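Local structure of Uly1 (Catenovulum maritimum, 7DRQ) at residues N356-T365 with K376-G386. The protein is a calcium-binding ulvan lyase of polysaccharide lyase family 24, which probably cleaves the marine polysaccharide ulvan by beta-elimination. Sequence-based numbering, arbitrary orientation.
Sequences NGDLHLIGQT and KVYSHTYQKAG. With CA (calcium ion), chain D.
Residues 359-365 and 376-383 run antiparallel, axes at 167°, within the hairpin of strands 359-369 and 372-383. Leu359, Leu361, Gly363 and Thr365 form hydrogen-bonded pairs with Gln383, Thr381, Ser379 and Val377, each exchanging two backbone bonds. Ala385 N bonds Asp358 OD1 from the anti side, tilted 26° out of the carboxylate plane (2.8 Å), while OD2 turns to Thr354.

On the face carrying His360, the imidazoles meet rim to rim: His360 ND1 and His380 NE2 are 2.8 Å apart in a nearly straight hydrogen bond. His360 NE2 is bonded to Gly427 N and His380 ND1 to Asn429 OD1, so both rings are fixed in rotation. Tyr382 CG sits between backbone N and carbonyl carbon (chi1 59°), which brings CD1 3.7 Å above the His380 ring, over its centre. Further along, the extended Gln364 chain lies beside Tyr378, pointing the same way, with CD 3.5 Å from CE1. Gln364 NE2 bonds Asn366 OD1 and a water that Lys376 NZ also donates to. With an alanine here, that flank of the Tyr378 ring would probably lose its neighbour and the water one of its donors. On the other face, where Gly363 has no side chain, one water links Leu361 O, Ser379 OG and Thr381 OG1, and a second links Ser379 OG, Thr365 OG1 and Val377 O. Thr381 OG1 also bonds Thr392 OG1.

Asn356 OD1 binds a calcium ion at 2.5 Å, beside three waters. In this propeller-type fold the hairpin lies between strands 350-353 and 391-393 of its antiparallel sheet, and Leu361 packs on Met293 and Tyr295 of strand 290-298.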
ATOM      1  N   ASN A 356      22.224   6.995  -2.144  1.00 11.60           N
ATOM      2  CA  ASN A 356      23.353   7.129  -3.054  1.00  9.06           C
ATOM      3  C   ASN A 356      22.970   6.819  -4.494  1.00  9.94           C
ATOM      4  O   ASN A 356      23.851   6.672  -5.352  1.00 10.67           O
ATOM      5  CB  ASN A 356      24.499   6.227  -2.600  1.00 12.22           C
ATOM      6  CG  ASN A 356      25.001   6.616  -1.241  1.00 15.54           C
ATOM      7  OD1 ASN A 356      25.003   7.785  -0.917  1.00 10.77           O
ATOM      8  ND2 ASN A 356      25.380   5.631  -0.415  1.00 13.95           N
ATOM      9  N   GLY A 357      21.679   6.745  -4.780  1.00  9.05           N
ATOM     10  CA  GLY A 357      21.240   6.586  -6.152  1.00 10.61           C
ATOM     11  C   GLY A 357      21.255   5.167  -6.652  1.00 11.52           C
ATOM     12  O   GLY A 357      21.014   4.958  -7.845  1.00 12.36           O
ATOM     13  N   ASP A 358      21.548   4.190  -5.784  1.00 12.41           N
ATOM     14  CA  ASP A 358      21.485   2.784  -6.177  1.00 11.28           C
ATOM     15  C   ASP A 358      20.041   2.383  -6.425  1.00 10.13           C
ATOM     16  O   ASP A 358      19.181   2.550  -5.559  1.00 10.31           O
ATOM     17  CB  ASP A 358      22.074   1.870  -5.095  1.00  8.80           C
ATOM     18  CG  ASP A 358      23.393   2.374  -4.546  1.00 11.08           C
ATOM     19  OD1 ASP A 358      24.372   2.446  -5.322  1.00 12.97           O
ATOM     20  OD2 ASP A 358      23.452   2.689  -3.333  1.00 12.90           O
ATOM     21  N   LEU A 359      19.780   1.827  -7.596  1.00 11.53           N
ATOM     22  CA  LEU A 359      18.444   1.398  -7.984  1.00 11.37           C
ATOM     23  C   LEU A 359      18.324  -0.107  -7.778  1.00 11.83           C
ATOM     24  O   LEU A 359      19.183  -0.863  -8.235  1.00 11.16           O
ATOM     25  CB  LEU A 359      18.172   1.753  -9.444  1.00 13.04           C
ATOM     26  CG  LEU A 359      16.980   1.062 -10.107  1.00 13.27           C
ATOM     27  CD1 LEU A 359      15.697   1.558  -9.489  1.00 11.13           C
ATOM     28  CD2 LEU A 359      16.992   1.291 -11.624  1.00 13.82           C
ATOM     29  N   HIS A 360      17.246  -0.534  -7.119  1.00 11.71           N
ATOM     30  CA  HIS A 360      17.021  -1.934  -6.779  1.00 12.00           C
ATOM     31  C   HIS A 360      15.572  -2.298  -7.052  1.00  9.73           C
ATOM     32  O   HIS A 360      14.669  -1.568  -6.634  1.00 12.89           O
ATOM     33  CB  HIS A 360      17.344  -2.198  -5.302  1.00 11.18           C
ATOM     34  CG  HIS A 360      18.792  -2.048  -4.976  1.00  9.22           C
ATOM     35  ND1 HIS A 360      19.673  -3.106  -5.014  1.00  9.20           N
ATOM     36  CD2 HIS A 360      19.522  -0.962  -4.635  1.00 11.02           C
ATOM     37  CE1 HIS A 360      20.885  -2.679  -4.718  1.00 10.50           C
ATOM     38  NE2 HIS A 360      20.819  -1.384  -4.467  1.00 11.70           N
ATOM     39  N   LEU A 361      15.350  -3.425  -7.736  1.00 11.81           N
ATOM     40  CA  LEU A 361      14.012  -3.966  -7.967  1.00  9.45           C
ATOM     41  C   LEU A 361      14.020  -5.473  -7.765  1.00 12.49           C
ATOM     42  O   LEU A 361      14.959  -6.158  -8.177  1.00 11.66           O
ATOM     43  CB  LEU A 361      13.495  -3.680  -9.384  1.00  8.54           C
ATOM     44  CG  LEU A 361      13.660  -2.239  -9.878  1.00 11.83           C
ATOM     45  CD1 LEU A 361      14.924  -2.078 -10.732  1.00 11.34           C
ATOM     46  CD2 LEU A 361      12.425  -1.817 -10.654  1.00 11.84           C
ATOM     47  N   ILE A 362      12.948  -5.990  -7.169  1.00 10.88           N
ATOM     48  CA  ILE A 362      12.824  -7.420  -6.925  1.00 10.77           C
ATOM     49  C   ILE A 362      11.496  -7.908  -7.492  1.00 10.19           C
ATOM     50  O   ILE A 362      10.545  -7.143  -7.663  1.00 10.09           O
ATOM     51  CB  ILE A 362      12.932  -7.771  -5.427  1.00 11.95           C
ATOM     52  CG1 ILE A 362      11.814  -7.107  -4.630  1.00 12.62           C
ATOM     53  CG2 ILE A 362      14.301  -7.361  -4.889  1.00 13.69           C
ATOM     54  CD1 ILE A 362      11.718  -7.619  -3.200  1.00 10.26           C
ATOM     55  N   GLY A 363      11.451  -9.205  -7.785  1.00 11.59           N
ATOM     56  CA  GLY A 363      10.256  -9.814  -8.338  1.00 11.32           C
ATOM     57  C   GLY A 363      10.204 -11.290  -8.006  1.00 12.69           C
ATOM     58  O   GLY A 363      11.217 -11.914  -7.675  1.00 10.65           O
ATOM     59  N   GLN A 364       8.998 -11.841  -8.099  1.00  9.89           N
ATOM     60  CA  GLN A 364       8.780 -13.280  -8.023  1.00 11.76           C
ATOM     61  C   GLN A 364       8.121 -13.722  -9.321  1.00 12.91           C
ATOM     62  O   GLN A 364       7.042 -13.236  -9.675  1.00 11.03           O
ATOM     63  CB  GLN A 364       7.914 -13.678  -6.833  1.00 13.00           C
ATOM     64  CG  GLN A 364       7.816 -15.196  -6.705  1.00 16.52           C
ATOM     65  CD  GLN A 364       6.901 -15.652  -5.592  1.00 18.38           C
ATOM     66  OE1 GLN A 364       6.595 -14.894  -4.666  1.00 17.97           O
ATOM     67  NE2 GLN A 364       6.469 -16.911  -5.665  1.00 17.62           N
ATOM     68  N   THR A 365       8.770 -14.639 -10.024  1.00 10.03           N
ATOM     69  CA  THR A 365       8.303 -15.116 -11.322  1.00 12.82           C
ATOM     70  C   THR A 365       8.106 -16.621 -11.219  1.00 13.01           C
ATOM     71  O   THR A 365       9.076 -17.358 -11.017  1.00 12.82           O
ATOM     72  CB  THR A 365       9.315 -14.763 -12.414  1.00 10.53           C
ATOM     73  OG1 THR A 365       9.498 -13.339 -12.438  1.00 11.53           O
ATOM     74  CG2 THR A 365       8.828 -15.244 -13.808  1.00 10.53           C
ATOM     75  N   LYS A 376       9.429 -21.399  -8.426  1.00 16.64           N
ATOM     76  CA  LYS A 376       9.398 -20.001  -8.008  1.00 15.03           C
ATOM     77  C   LYS A 376      10.778 -19.400  -8.223  1.00 17.81           C
ATOM     78  O   LYS A 376      11.769 -19.903  -7.681  1.00 15.73           O
ATOM     79  CB  LYS A 376       8.987 -19.868  -6.538  1.00 15.81           C
ATOM     80  CG  LYS A 376       7.640 -20.495  -6.194  1.00 17.12           C
ATOM     81  CD  LYS A 376       7.382 -20.414  -4.687  1.00 21.98           C
ATOM     82  CE  LYS A 376       5.996 -20.907  -4.310  1.00 26.11           C
ATOM     83  NZ  LYS A 376       5.694 -20.658  -2.862  1.00 29.51           N
ATOM     84  N   VAL A 377      10.848 -18.333  -9.011  1.00 12.68           N
ATOM     85  CA  VAL A 377      12.111 -17.662  -9.289  1.00 15.60           C
ATOM     86  C   VAL A 377      12.046 -16.271  -8.678  1.00 13.98           C
ATOM     87  O   VAL A 377      11.163 -15.475  -9.024  1.00 15.12           O
ATOM     88  CB  VAL A 377      12.395 -17.573 -10.795  1.00 15.35           C
ATOM     89  CG1 VAL A 377      13.717 -16.858 -11.023  1.00 12.61           C
ATOM     90  CG2 VAL A 377      12.375 -18.969 -11.431  1.00 16.35           C
ATOM     91  N   TYR A 378      12.980 -15.964  -7.784  1.00 13.74           N
ATOM     92  CA  TYR A 378      13.077 -14.626  -7.212  1.00 11.75           C
ATOM     93  C   TYR A 378      14.214 -13.877  -7.891  1.00 13.82           C
ATOM     94  O   TYR A 378      15.303 -14.429  -8.062  1.00 14.29           O
ATOM     95  CB  TYR A 378      13.291 -14.699  -5.696  1.00 12.91           C
ATOM     96  CG  TYR A 378      12.186 -15.460  -5.005  1.00 13.87           C
ATOM     97  CD1 TYR A 378      11.038 -14.808  -4.569  1.00 17.47           C
ATOM     98  CD2 TYR A 378      12.278 -16.839  -4.811  1.00 16.59           C
ATOM     99  CE1 TYR A 378      10.016 -15.504  -3.954  1.00 18.83           C
ATOM    100  CE2 TYR A 378      11.264 -17.537  -4.197  1.00 18.36           C
ATOM    101  CZ  TYR A 378      10.140 -16.870  -3.768  1.00 19.87           C
ATOM    102  OH  TYR A 378       9.131 -17.575  -3.154  1.00 25.84           O
ATOM    103  N   SER A 379      13.965 -12.630  -8.295  1.00 10.40           N
ATOM    104  CA  SER A 379      14.981 -11.856  -8.998  1.00 12.54           C
ATOM    105  C   SER A 379      15.305 -10.578  -8.241  1.00 12.06           C
ATOM    106  O   SER A 379      14.461 -10.003  -7.552  1.00 10.40           O
ATOM    107  CB  SER A 379      14.561 -11.486 -10.442  1.00 11.74           C
ATOM    108  OG  SER A 379      13.299 -10.833 -10.471  1.00 11.89           O
ATOM    109  N   HIS A 380      16.557 -10.156  -8.382  1.00 11.93           N
ATOM    110  CA  HIS A 380      17.048  -8.894  -7.857  1.00 11.52           C
ATOM    111  C   HIS A 380      17.740  -8.177  -9.002  1.00 11.36           C
ATOM    112  O   HIS A 380      18.722  -8.686  -9.550  1.00 11.11           O
ATOM    113  CB  HIS A 380      18.010  -9.128  -6.695  1.00 12.34           C
ATOM    114  CG  HIS A 380      18.532  -7.877  -6.063  1.00 13.70           C
ATOM    115  ND1 HIS A 380      19.556  -7.896  -5.138  1.00 11.29           N
ATOM    116  CD2 HIS A 380      18.180  -6.575  -6.214  1.00 13.54           C
ATOM    117  CE1 HIS A 380      19.810  -6.659  -4.742  1.00 11.90           C
ATOM    118  NE2 HIS A 380      18.988  -5.839  -5.376  1.00 11.85           N
ATOM    119  N   THR A 381      17.224  -7.013  -9.369  1.00  9.79           N
ATOM    120  CA  THR A 381      17.790  -6.201 -10.438  1.00 11.45           C
ATOM    121  C   THR A 381      18.346  -4.930  -9.817  1.00 12.45           C
ATOM    122  O   THR A 381      17.652  -4.271  -9.041  1.00 11.50           O
ATOM    123  CB  THR A 381      16.726  -5.860 -11.481  1.00 13.27           C
ATOM    124  OG1 THR A 381      16.281  -7.064 -12.112  1.00 12.62           O
ATOM    125  CG2 THR A 381      17.287  -4.912 -12.537  1.00 11.61           C
ATOM    126  N   TYR A 382      19.600  -4.594 -10.115  1.00 12.72           N
ATOM    127  CA  TYR A 382      20.162  -3.459  -9.399  1.00 12.23           C
ATOM    128  C   TYR A 382      21.205  -2.740 -10.238  1.00 14.24           C
ATOM    129  O   TYR A 382      21.849  -3.323 -11.117  1.00 14.78           O
ATOM    130  CB  TYR A 382      20.747  -3.866  -8.041  1.00 12.30           C
ATOM    131  CG  TYR A 382      21.839  -4.903  -8.096  1.00 13.30           C
ATOM    132  CD1 TYR A 382      21.532  -6.261  -8.169  1.00 15.80           C
ATOM    133  CD2 TYR A 382      23.185  -4.528  -8.072  1.00 16.79           C
ATOM    134  CE1 TYR A 382      22.533  -7.227  -8.218  1.00 17.07           C
ATOM    135  CE2 TYR A 382      24.195  -5.481  -8.117  1.00 16.80           C
ATOM    136  CZ  TYR A 382      23.860  -6.830  -8.188  1.00 23.34           C
ATOM    137  OH  TYR A 382      24.853  -7.783  -8.234  1.00 21.46           O
ATOM    138  N   GLN A 383      21.334  -1.448  -9.963  1.00 13.84           N
ATOM    139  CA  GLN A 383      22.251  -0.573 -10.685  1.00 13.10           C
ATOM    140  C   GLN A 383      22.952   0.285  -9.640  1.00 16.11           C
ATOM    141  O   GLN A 383      22.307   1.095  -8.965  1.00 15.31           O
ATOM    142  CB  GLN A 383      21.509   0.283 -11.706  1.00 13.61           C
ATOM    143  CG  GLN A 383      22.439   1.097 -12.598  1.00 13.31           C
ATOM    144  CD  GLN A 383      21.712   2.146 -13.426  1.00 11.65           C
ATOM    145  OE1 GLN A 383      20.798   2.808 -12.945  1.00 15.19           O
ATOM    146  NE2 GLN A 383      22.136   2.310 -14.678  1.00 15.01           N
ATOM    147  N   LYS A 384      24.256   0.102  -9.495  1.00  8.55           N
ATOM    148  CA  LYS A 384      24.992   0.849  -8.486  1.00 11.74           C
ATOM    149  C   LYS A 384      25.117   2.317  -8.897  1.00 13.58           C
ATOM    150  O   LYS A 384      25.491   2.624 -10.035  1.00 14.15           O
ATOM    151  CB  LYS A 384      26.376   0.235  -8.282  1.00 15.96           C
ATOM    152  CG  LYS A 384      27.216   0.966  -7.226  1.00 15.96           C
ATOM    153  CD  LYS A 384      28.457   0.169  -6.861  1.00 25.46           C
ATOM    154  CE  LYS A 384      29.369   0.979  -5.960  1.00 30.76           C
ATOM    155  NZ  LYS A 384      30.556   0.193  -5.514  1.00 46.64           N
ATOM    156  N   ALA A 385      24.781   3.219  -7.967  1.00 10.21           N
ATOM    157  CA  ALA A 385      24.966   4.664  -8.115  1.00 12.67           C
ATOM    158  C   ALA A 385      24.261   5.228  -9.352  1.00 12.89           C
ATOM    159  O   ALA A 385      24.658   6.273  -9.871  1.00 14.25           O
ATOM    160  CB  ALA A 385      26.460   5.026  -8.136  1.00 12.31           C
ATOM    161  N   GLY A 386      23.220   4.550  -9.837  1.00 11.96           N
ATOM    162  CA  GLY A 386      22.399   5.078 -10.913  1.00 13.28           C
ATOM    163  C   GLY A 386      23.045   5.068 -12.279  1.00 11.75           C
ATOM    164  O   GLY A 386      22.542   5.739 -13.194  1.00 11.69           O
TER
HETATM  165 CA    CA D 602      26.486   9.731  -1.137  1.00 24.81          CA
HETATM  166  O   HOH W   1      14.337  -8.254 -10.374  1.00 15.35           O
HETATM  167  O   HOH W   2       5.040 -17.960  -3.278  1.00 28.18           O
HETATM  168  O   HOH W   3      11.468 -12.905 -10.650  1.00 13.84           O
HETATM  169  O   HOH W   4      27.641   7.964  -2.620  1.00 13.70           O
HETATM  170  O   HOH W   5      24.239  10.794  -0.938  1.00 19.25           O
HETATM  171  O   HOH W   6      27.910   8.443   0.373  1.00 13.52           O